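PDB 1G3Q: CELL division inhibitor from Pyrococcus furiosus, which binds ADP in this structure and probably hydrolyses ATP as a MinD-type P-loop ATPase of the cell division machinery. Local coordinates for residues I203-L208 / K215-S220; N68-I73 / K109-F114; L139-E144 / T149-V154. One frame throughout, in Å; residues are numbered along the deposited sequence.

Interaction 1 of 3, residues I203-L208 / K215-S220. With ADP (adenosine-5'-diphosphate), chain C.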
# COMPACT_ATOMS: atom_id res chain seq x y z
N ILE A 203 -15.06 2.79 -5.25
CA ILE A 203 -13.62 2.84 -4.98
C ILE A 203 -12.94 3.76 -6.00
O ILE A 203 -12.11 4.59 -5.64
CB ILE A 203 -13.01 1.41 -5.04
CG1 ILE A 203 -13.45 0.63 -3.79
CG2 ILE A 203 -11.50 1.49 -5.12
CD1 ILE A 203 -12.99 -0.84 -3.76
N ARG A 204 -13.31 3.61 -7.27
CA ARG A 204 -12.76 4.44 -8.33
C ARG A 204 -13.15 5.89 -8.08
O ARG A 204 -12.36 6.82 -8.28
CB ARG A 204 -13.29 3.97 -9.70
CG ARG A 204 -12.99 4.91 -10.88
CD ARG A 204 -11.49 5.10 -11.11
NE ARG A 204 -11.23 5.93 -12.29
CZ ARG A 204 -10.05 6.46 -12.59
NH1 ARG A 204 -9.91 7.20 -13.69
NH2 ARG A 204 -9.00 6.26 -11.80
N GLU A 205 -14.39 6.10 -7.63
CA GLU A 205 -14.86 7.44 -7.36
C GLU A 205 -14.00 8.08 -6.27
O GLU A 205 -13.62 9.25 -6.37
CB GLU A 205 -16.33 7.43 -6.92
CG GLU A 205 -16.97 8.81 -6.95
CD GLU A 205 -18.44 8.80 -6.59
OE1 GLU A 205 -19.09 7.73 -6.69
OE2 GLU A 205 -18.96 9.88 -6.22
N GLY A 206 -13.69 7.31 -5.23
CA GLY A 206 -12.86 7.83 -4.15
C GLY A 206 -11.49 8.21 -4.67
O GLY A 206 -10.94 9.26 -4.33
N THR A 207 -10.92 7.35 -5.52
CA THR A 207 -9.62 7.61 -6.10
C THR A 207 -9.58 8.97 -6.79
O THR A 207 -8.69 9.78 -6.53
CB THR A 207 -9.26 6.53 -7.15
OG1 THR A 207 -9.15 5.25 -6.50
CG2 THR A 207 -7.94 6.86 -7.83
N LEU A 208 -10.56 9.23 -7.64
CA LEU A 208 -10.64 10.49 -8.37
C LEU A 208 -10.95 11.68 -7.47
O LEU A 208 -10.52 12.80 -7.73
CB LEU A 208 -11.69 10.38 -9.49
CG LEU A 208 -11.37 9.36 -10.59
CD1 LEU A 208 -12.51 9.31 -11.61
CD2 LEU A 208 -10.07 9.76 -11.28
N LYS A 215 -14.01 6.20 3.49
CA LYS A 215 -14.58 7.34 4.19
C LYS A 215 -15.56 8.13 3.33
O LYS A 215 -16.61 8.54 3.80
CB LYS A 215 -13.48 8.28 4.69
CG LYS A 215 -14.02 9.33 5.67
CD LYS A 215 -12.91 10.23 6.22
CE LYS A 215 -13.48 11.23 7.20
NZ LYS A 215 -12.45 12.19 7.69
N TYR A 216 -15.21 8.33 2.06
CA TYR A 216 -16.06 9.09 1.14
C TYR A 216 -17.45 8.46 0.97
O TYR A 216 -18.45 9.16 1.05
CB TYR A 216 -15.35 9.21 -0.22
CG TYR A 216 -15.97 10.21 -1.19
CD1 TYR A 216 -16.33 11.49 -0.77
CD2 TYR A 216 -16.15 9.88 -2.53
CE1 TYR A 216 -16.85 12.43 -1.69
CE2 TYR A 216 -16.67 10.80 -3.44
CZ TYR A 216 -17.02 12.07 -3.01
OH TYR A 216 -17.56 12.96 -3.92
N LYS A 217 -17.50 7.15 0.75
CA LYS A 217 -18.78 6.45 0.60
C LYS A 217 -18.75 5.25 1.54
O LYS A 217 -18.60 4.10 1.12
CB LYS A 217 -18.97 6.02 -0.86
CG LYS A 217 -18.90 7.21 -1.84
CD LYS A 217 -19.19 6.82 -3.28
CE LYS A 217 -20.63 6.36 -3.46
NZ LYS A 217 -20.99 6.24 -4.89
N PRO A 218 -18.93 5.52 2.85
CA PRO A 218 -18.92 4.54 3.94
C PRO A 218 -19.88 3.35 3.90
O PRO A 218 -19.66 2.37 4.62
CB PRO A 218 -19.11 5.41 5.18
CG PRO A 218 -19.99 6.49 4.68
CD PRO A 218 -19.36 6.83 3.35
N GLU A 219 -20.94 3.42 3.10
CA GLU A 219 -21.88 2.30 3.03
C GLU A 219 -21.70 1.44 1.78
O GLU A 219 -22.44 0.48 1.57
CB GLU A 219 -23.33 2.82 3.09
CG GLU A 219 -23.77 3.36 4.45
CD GLU A 219 -23.79 2.29 5.55
OE1 GLU A 219 -24.02 1.11 5.22
OE2 GLU A 219 -23.61 2.64 6.73
N SER A 220 -20.72 1.79 0.95
CA SER A 220 -20.46 1.00 -0.26
C SER A 220 -19.84 -0.34 0.12
O SER A 220 -19.23 -0.47 1.19
CB SER A 220 -19.51 1.75 -1.19
OG SER A 220 -18.24 1.94 -0.57
PB ADP C . -1.79 0.05 -8.50
O1B ADP C . -1.10 0.32 -9.74
O2B ADP C . -1.68 -1.38 -8.17
O3B ADP C . -1.36 0.96 -7.19
PA ADP C . -4.27 1.37 -8.16
O1A ADP C . -3.96 2.70 -8.54
O2A ADP C . -4.45 1.20 -6.75
O3A ADP C . -3.30 0.33 -8.70
O5' ADP C . -5.58 1.04 -8.84
C5' ADP C . -5.78 1.11 -10.30
C4' ADP C . -7.10 1.70 -10.65
O4' ADP C . -8.19 0.76 -10.39
C3' ADP C . -7.48 2.92 -9.87
O3' ADP C . -8.00 3.92 -10.74
C2' ADP C . -8.53 2.51 -8.89
O2' ADP C . -9.50 3.50 -8.56
C1' ADP C . -9.19 1.34 -9.50
N9 ADP C . -9.52 0.25 -8.54
C8 ADP C . -8.74 -0.49 -7.64
N7 ADP C . -9.38 -1.38 -6.94
C5 ADP C . -10.67 -1.26 -7.38
C6 ADP C . -11.88 -1.93 -7.03
N6 ADP C . -11.85 -2.89 -6.10
N1 ADP C . -13.06 -1.56 -7.68
C2 ADP C . -13.06 -0.57 -8.62
N3 ADP C . -11.96 0.12 -9.02
C4 ADP C . -10.80 -0.26 -8.36
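Lys217, the residue that reaches Glu205 with its ammonium, has its carbonyl oxygen gripped twice: Ser220 OG approaches Lys217 O at 2.8 Å, nearly end-on to the carbonyl at 162°, and Ser220 N donates to the same oxygen. This double hold fixes the type I turn from Lys217 to Ser220, and Ser220 then caps the helix that follows. From the turn the Lys217 side chain bends at chi3 (66°) and crosses Glu205 at about a right angle. Its NZ forms a salt bridge with Glu205 OE1 at 3.0 Å, on the syn side but well out of the carboxylate plane. Glu205 OE2 lies 3.7 Å from Tyr216 CE2, with carboxylate and ring nearly perpendicular (87°). Tyr216 CD2 also comes to 4.2 Å from the Gly206 CA, where no side chain intervenes. With an alanine at Glu205, the Lys217 ammonium would probably be left without its carboxylate mate and a gap would open beside Tyr216 CE2. The other side of helix 201-209 serves the nucleotide. Thr207 OG1 shares a 2.7 Å hydrogen bond with ADP O2', Arg204 NH2 makes a weak one to ADP O3', and Ile203 packs CD1 and CG2 on the adenine. The helix thus forms part of the ribose and adenine pocket of this P-loop ATPase, with the turn 217-220 packed behind it.

Interaction 2 of 3, residues N68-I73 / K109-F114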
# COMPACT_ATOMS: atom_id res chain seq x y z
N ASN A 68 15.72 16.00 5.31
CA ASN A 68 15.55 15.07 6.42
C ASN A 68 14.14 14.49 6.27
O ASN A 68 13.20 15.23 5.95
CB ASN A 68 15.69 15.79 7.76
CG ASN A 68 17.09 16.32 7.97
OD1 ASN A 68 18.07 15.61 7.79
ND2 ASN A 68 17.19 17.59 8.37
N VAL A 69 13.99 13.19 6.49
CA VAL A 69 12.68 12.56 6.33
C VAL A 69 11.59 13.24 7.16
O VAL A 69 10.42 13.22 6.79
CB VAL A 69 12.74 11.06 6.68
CG1 VAL A 69 12.94 10.86 8.17
CG2 VAL A 69 11.48 10.36 6.18
N GLU A 70 11.98 13.86 8.28
CA GLU A 70 11.02 14.56 9.14
C GLU A 70 10.30 15.66 8.36
O GLU A 70 9.12 15.93 8.60
CB GLU A 70 11.72 15.21 10.33
CG GLU A 70 12.18 14.28 11.44
CD GLU A 70 13.27 13.31 11.01
OE1 GLU A 70 14.08 13.67 10.12
OE2 GLU A 70 13.32 12.20 11.58
N ASP A 71 11.01 16.29 7.43
CA ASP A 71 10.43 17.37 6.65
C ASP A 71 9.60 16.93 5.45
O ASP A 71 9.12 17.77 4.69
CB ASP A 71 11.53 18.34 6.19
CG ASP A 71 12.11 19.13 7.33
OD1 ASP A 71 11.34 19.49 8.24
OD2 ASP A 71 13.33 19.41 7.33
N ALA A 72 9.43 15.62 5.29
CA ALA A 72 8.63 15.10 4.19
C ALA A 72 7.39 14.41 4.74
O ALA A 72 6.69 13.69 4.03
CB ALA A 72 9.46 14.12 3.36
N ILE A 73 7.11 14.64 6.02
CA ILE A 73 5.93 14.06 6.66
C ILE A 73 4.81 15.10 6.71
O ILE A 73 4.97 16.16 7.32
CB ILE A 73 6.24 13.56 8.08
CG1 ILE A 73 7.25 12.40 8.00
CG2 ILE A 73 4.96 13.11 8.78
CD1 ILE A 73 7.68 11.86 9.34
N LYS A 109 9.99 4.05 12.36
CA LYS A 109 9.29 2.99 13.07
C LYS A 109 8.72 3.35 14.43
O LYS A 109 7.61 2.94 14.76
CB LYS A 109 10.22 1.78 13.22
CG LYS A 109 9.56 0.56 13.85
CD LYS A 109 10.53 -0.60 13.97
CE LYS A 109 9.83 -1.83 14.54
NZ LYS A 109 10.77 -2.98 14.68
N ASP A 110 9.47 4.12 15.21
CA ASP A 110 9.04 4.50 16.55
C ASP A 110 7.99 5.61 16.66
O ASP A 110 7.50 5.90 17.75
CB ASP A 110 10.26 4.89 17.39
CG ASP A 110 11.06 6.01 16.75
OD1 ASP A 110 11.62 5.80 15.65
OD2 ASP A 110 11.12 7.11 17.35
N LYS A 111 7.65 6.24 15.54
CA LYS A 111 6.69 7.34 15.57
C LYS A 111 5.28 6.99 15.08
O LYS A 111 4.40 7.84 15.10
CB LYS A 111 7.22 8.52 14.75
CG LYS A 111 8.53 9.08 15.28
CD LYS A 111 8.97 10.32 14.51
CE LYS A 111 10.24 10.90 15.11
NZ LYS A 111 10.64 12.18 14.45
N PHE A 112 5.07 5.75 14.64
CA PHE A 112 3.77 5.34 14.13
C PHE A 112 3.38 3.93 14.55
O PHE A 112 4.25 3.11 14.85
CB PHE A 112 3.77 5.41 12.60
CG PHE A 112 4.02 6.78 12.05
CD1 PHE A 112 2.98 7.69 11.90
CD2 PHE A 112 5.31 7.18 11.73
CE1 PHE A 112 3.22 8.98 11.44
CE2 PHE A 112 5.57 8.48 11.28
CZ PHE A 112 4.52 9.38 11.13
N ASP A 113 2.08 3.66 14.57
CA ASP A 113 1.58 2.33 14.91
C ASP A 113 1.67 1.47 13.65
O ASP A 113 1.95 0.27 13.72
CB ASP A 113 0.13 2.40 15.37
CG ASP A 113 -0.02 3.11 16.70
OD1 ASP A 113 0.81 2.85 17.59
OD2 ASP A 113 -0.97 3.90 16.85
N PHE A 114 1.43 2.11 12.51
CA PHE A 114 1.48 1.43 11.22
C PHE A 114 2.14 2.32 10.17
O PHE A 114 1.87 3.52 10.09
CB PHE A 114 0.06 1.11 10.73
CG PHE A 114 -0.59 -0.04 11.43
CD1 PHE A 114 -0.34 -1.35 11.03
CD2 PHE A 114 -1.45 0.18 12.50
CE1 PHE A 114 -0.94 -2.43 11.68
CE2 PHE A 114 -2.05 -0.89 13.16
CZ PHE A 114 -1.80 -2.19 12.75
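Lys111 stretches toward Glu70 from the loop that leads into strand 114-118. Its CB points to the segment 68-73, and CG stands opposite the carbonyl carbon, beside the backbone N (chi1 -61°). From there CG, CD and CE run out fully extended, and this methylene chain serves as a span: it is the ammonium that makes the contact. Lys111 NZ comes to 3.9 Å from Glu70 OE2, a long salt bridge, and lies 4.0 Å from Glu70 CG, so it sits alongside the bent acid as much as before its oxygen. The bend is at chi2 of Glu70 (65°); the two side chains cross at about a right angle.

Beside this charged pair lies a small apolar touch. Ile73 points toward the other segment, and its CG1 branch carries CD1 to the rim of the Phe112 ring. Ile73 CD1 approaches Phe112 CZ at 4.4 Å, near the plane of the ring, so it meets the edge and not the face. Phe112 is buried and also touches Tyr82 of strand 81-84, and its ring makes a cation-pi contact with Lys33. Leu108 packs on Ile73, while the carbonyl of Lys111 accepts a hydrogen bond from Lys33 NZ.

No hydrogen bond joins the two loops, and the surface they bury is modest, 131 Å². Glu70 and Lys111 are both exposed, and at 3.9 Å between Glu70 OE2 and Lys111 NZ their attraction is likely to be weakened by solvent. The chemistry therefore implies a loose bridge of opposite charges at the surface, next to a single methyl-to-ring-edge contact.

Interaction 3 of 3, residues L139-E144 / T149-V154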
# COMPACT_ATOMS: atom_id res chain seq x y z
N LEU A 139 0.06 -9.06 0.40
CA LEU A 139 -0.00 -9.29 -1.03
C LEU A 139 -1.31 -8.80 -1.62
O LEU A 139 -2.39 -9.07 -1.08
CB LEU A 139 0.17 -10.79 -1.34
CG LEU A 139 1.29 -11.54 -0.60
CD1 LEU A 139 1.36 -12.97 -1.14
CD2 LEU A 139 2.62 -10.84 -0.80
N VAL A 140 -1.22 -8.07 -2.73
CA VAL A 140 -2.41 -7.57 -3.41
C VAL A 140 -2.45 -8.20 -4.79
O VAL A 140 -1.47 -8.13 -5.54
CB VAL A 140 -2.37 -6.03 -3.55
CG1 VAL A 140 -3.59 -5.55 -4.31
CG2 VAL A 140 -2.32 -5.38 -2.18
N THR A 141 -3.57 -8.81 -5.13
CA THR A 141 -3.71 -9.47 -6.42
C THR A 141 -5.13 -9.40 -6.94
O THR A 141 -6.07 -9.10 -6.21
CB THR A 141 -3.32 -10.96 -6.31
OG1 THR A 141 -3.39 -11.57 -7.60
CG2 THR A 141 -4.27 -11.68 -5.36
N ASN A 142 -5.29 -9.69 -8.23
CA ASN A 142 -6.60 -9.71 -8.86
C ASN A 142 -6.93 -11.18 -9.11
O ASN A 142 -6.06 -12.04 -8.98
CB ASN A 142 -6.59 -8.92 -10.17
CG ASN A 142 -6.26 -7.45 -9.95
OD1 ASN A 142 -6.64 -6.86 -8.94
ND2 ASN A 142 -5.57 -6.85 -10.92
N PRO A 143 -8.19 -11.49 -9.45
CA PRO A 143 -8.63 -12.87 -9.71
C PRO A 143 -8.08 -13.55 -10.97
O PRO A 143 -8.72 -14.46 -11.49
CB PRO A 143 -10.16 -12.74 -9.75
CG PRO A 143 -10.44 -11.53 -8.91
CD PRO A 143 -9.36 -10.59 -9.37
N GLU A 144 -6.93 -13.11 -11.45
CA GLU A 144 -6.32 -13.71 -12.64
C GLU A 144 -5.22 -14.67 -12.22
O GLU A 144 -4.36 -14.32 -11.42
CB GLU A 144 -5.71 -12.63 -13.55
CG GLU A 144 -6.71 -11.73 -14.24
CD GLU A 144 -6.03 -10.68 -15.11
OE1 GLU A 144 -5.25 -9.87 -14.57
OE2 GLU A 144 -6.27 -10.68 -16.34
N THR A 149 -0.22 -16.15 -9.54
CA THR A 149 1.08 -16.81 -9.55
C THR A 149 2.24 -15.82 -9.48
O THR A 149 3.22 -16.06 -8.79
CB THR A 149 1.25 -17.71 -10.81
OG1 THR A 149 1.08 -16.92 -12.00
CG2 THR A 149 0.22 -18.82 -10.81
N ASP A 150 2.12 -14.70 -10.18
CA ASP A 150 3.17 -13.68 -10.15
C ASP A 150 3.30 -13.10 -8.75
O ASP A 150 4.41 -12.97 -8.23
CB ASP A 150 2.86 -12.57 -11.16
CG ASP A 150 3.21 -12.96 -12.58
OD1 ASP A 150 3.49 -14.15 -12.82
OD2 ASP A 150 3.20 -12.08 -13.47
N THR A 151 2.17 -12.75 -8.14
CA THR A 151 2.17 -12.18 -6.80
C THR A 151 2.70 -13.21 -5.80
O THR A 151 3.39 -12.87 -4.84
CB THR A 151 0.76 -11.74 -6.38
OG1 THR A 151 0.27 -10.78 -7.33
CG2 THR A 151 0.79 -11.10 -5.00
N MET A 152 2.36 -14.47 -6.03
CA MET A 152 2.81 -15.55 -5.16
C MET A 152 4.34 -15.55 -5.15
O MET A 152 4.96 -15.64 -4.09
CB MET A 152 2.31 -16.89 -5.70
CG MET A 152 2.71 -18.09 -4.86
SD MET A 152 2.41 -19.61 -5.77
CE MET A 152 0.70 -19.35 -6.30
N LYS A 153 4.93 -15.45 -6.34
CA LYS A 153 6.38 -15.43 -6.48
C LYS A 153 7.00 -14.30 -5.67
O LYS A 153 8.04 -14.48 -5.03
CB LYS A 153 6.77 -15.29 -7.95
CG LYS A 153 6.42 -16.51 -8.80
CD LYS A 153 6.89 -16.33 -10.23
CE LYS A 153 6.59 -17.56 -11.07
NZ LYS A 153 7.03 -17.37 -12.48
N VAL A 154 6.36 -13.13 -5.69
CA VAL A 154 6.86 -11.99 -4.94
C VAL A 154 6.83 -12.34 -3.45
O VAL A 154 7.78 -12.07 -2.73
CB VAL A 154 6.01 -10.73 -5.19
CG1 VAL A 154 6.49 -9.59 -4.31
CG2 VAL A 154 6.10 -10.33 -6.66
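Thr151 of helix 149-154 rests on Leu139, Val140 and Thr141 of strand 139-141, and both of its branches touch the strand. Its methyl, CG2, is 3.7 Å from Leu139 CB, an apolar contact made just where the leucine side chain leaves the strand. The hydroxyl lies across the next residues: Thr151 OG1 is 3.6 Å from Val140 O, too far to count as a hydrogen bond, and 3.7 Å from Thr141 CB. With CG2 anti to the backbone N and OG1 opposite the carbonyl carbon (chi1 -58°), one threonine thus spreads over three successive strand residues.

The polar end of Thr151 is satisfied elsewhere: OG1 is hydrogen-bonded to Cys147 O, one turn back in its own helix, and to Gly10 N of the P-loop, two bonds that probably fix its rotation, while Val140 O is likewise taken by Ser9 OG. Thr141 turns its own hydroxyl along the chain, where OG1 donates to Asn142 O at 3.0 Å, in the carbonyl plane and on a lone pair.

Further out, Phe168 of strand 164-173 packs on Leu139 and Thr141, and Met189 of helix 182-189 touches both Leu139 and Thr151. The side chain of Val140 points away from the helix and lies close to Thr14, a residue that binds ADP. Strand and helix segments run nearly antiparallel, at 169°, with their axes 8.5 Å apart, as expected when a chain leaves a sheet and returns over it. This packing belongs to the beta-alpha-beta unit formed by strand 136-141, helix 145-160 and strand 164-173, set directly beside the Walker A loop of a P-loop NTPase fold.

From the N terminus, interaction 2 comes first and closes the longest loop: 35 residues, including strands 74-75 and 81-84, separate its segments, and it ties the loop before edge strand 74-75 to the loop leading into strand 114-118. Interaction 3 follows, folding helix 145-160 back on strand 136-141, with only the first four residues of that helix between the segments. Interaction 1 comes last and joins helix 201-209 to the end of helix 213-216, bordering the nucleotide. The three are in series, so none encloses or crosses another; the nearest atoms of interactions 1 and 3 are about 10 Å apart. Interactions 2 and 3 lie on opposite sides of the chain's centre.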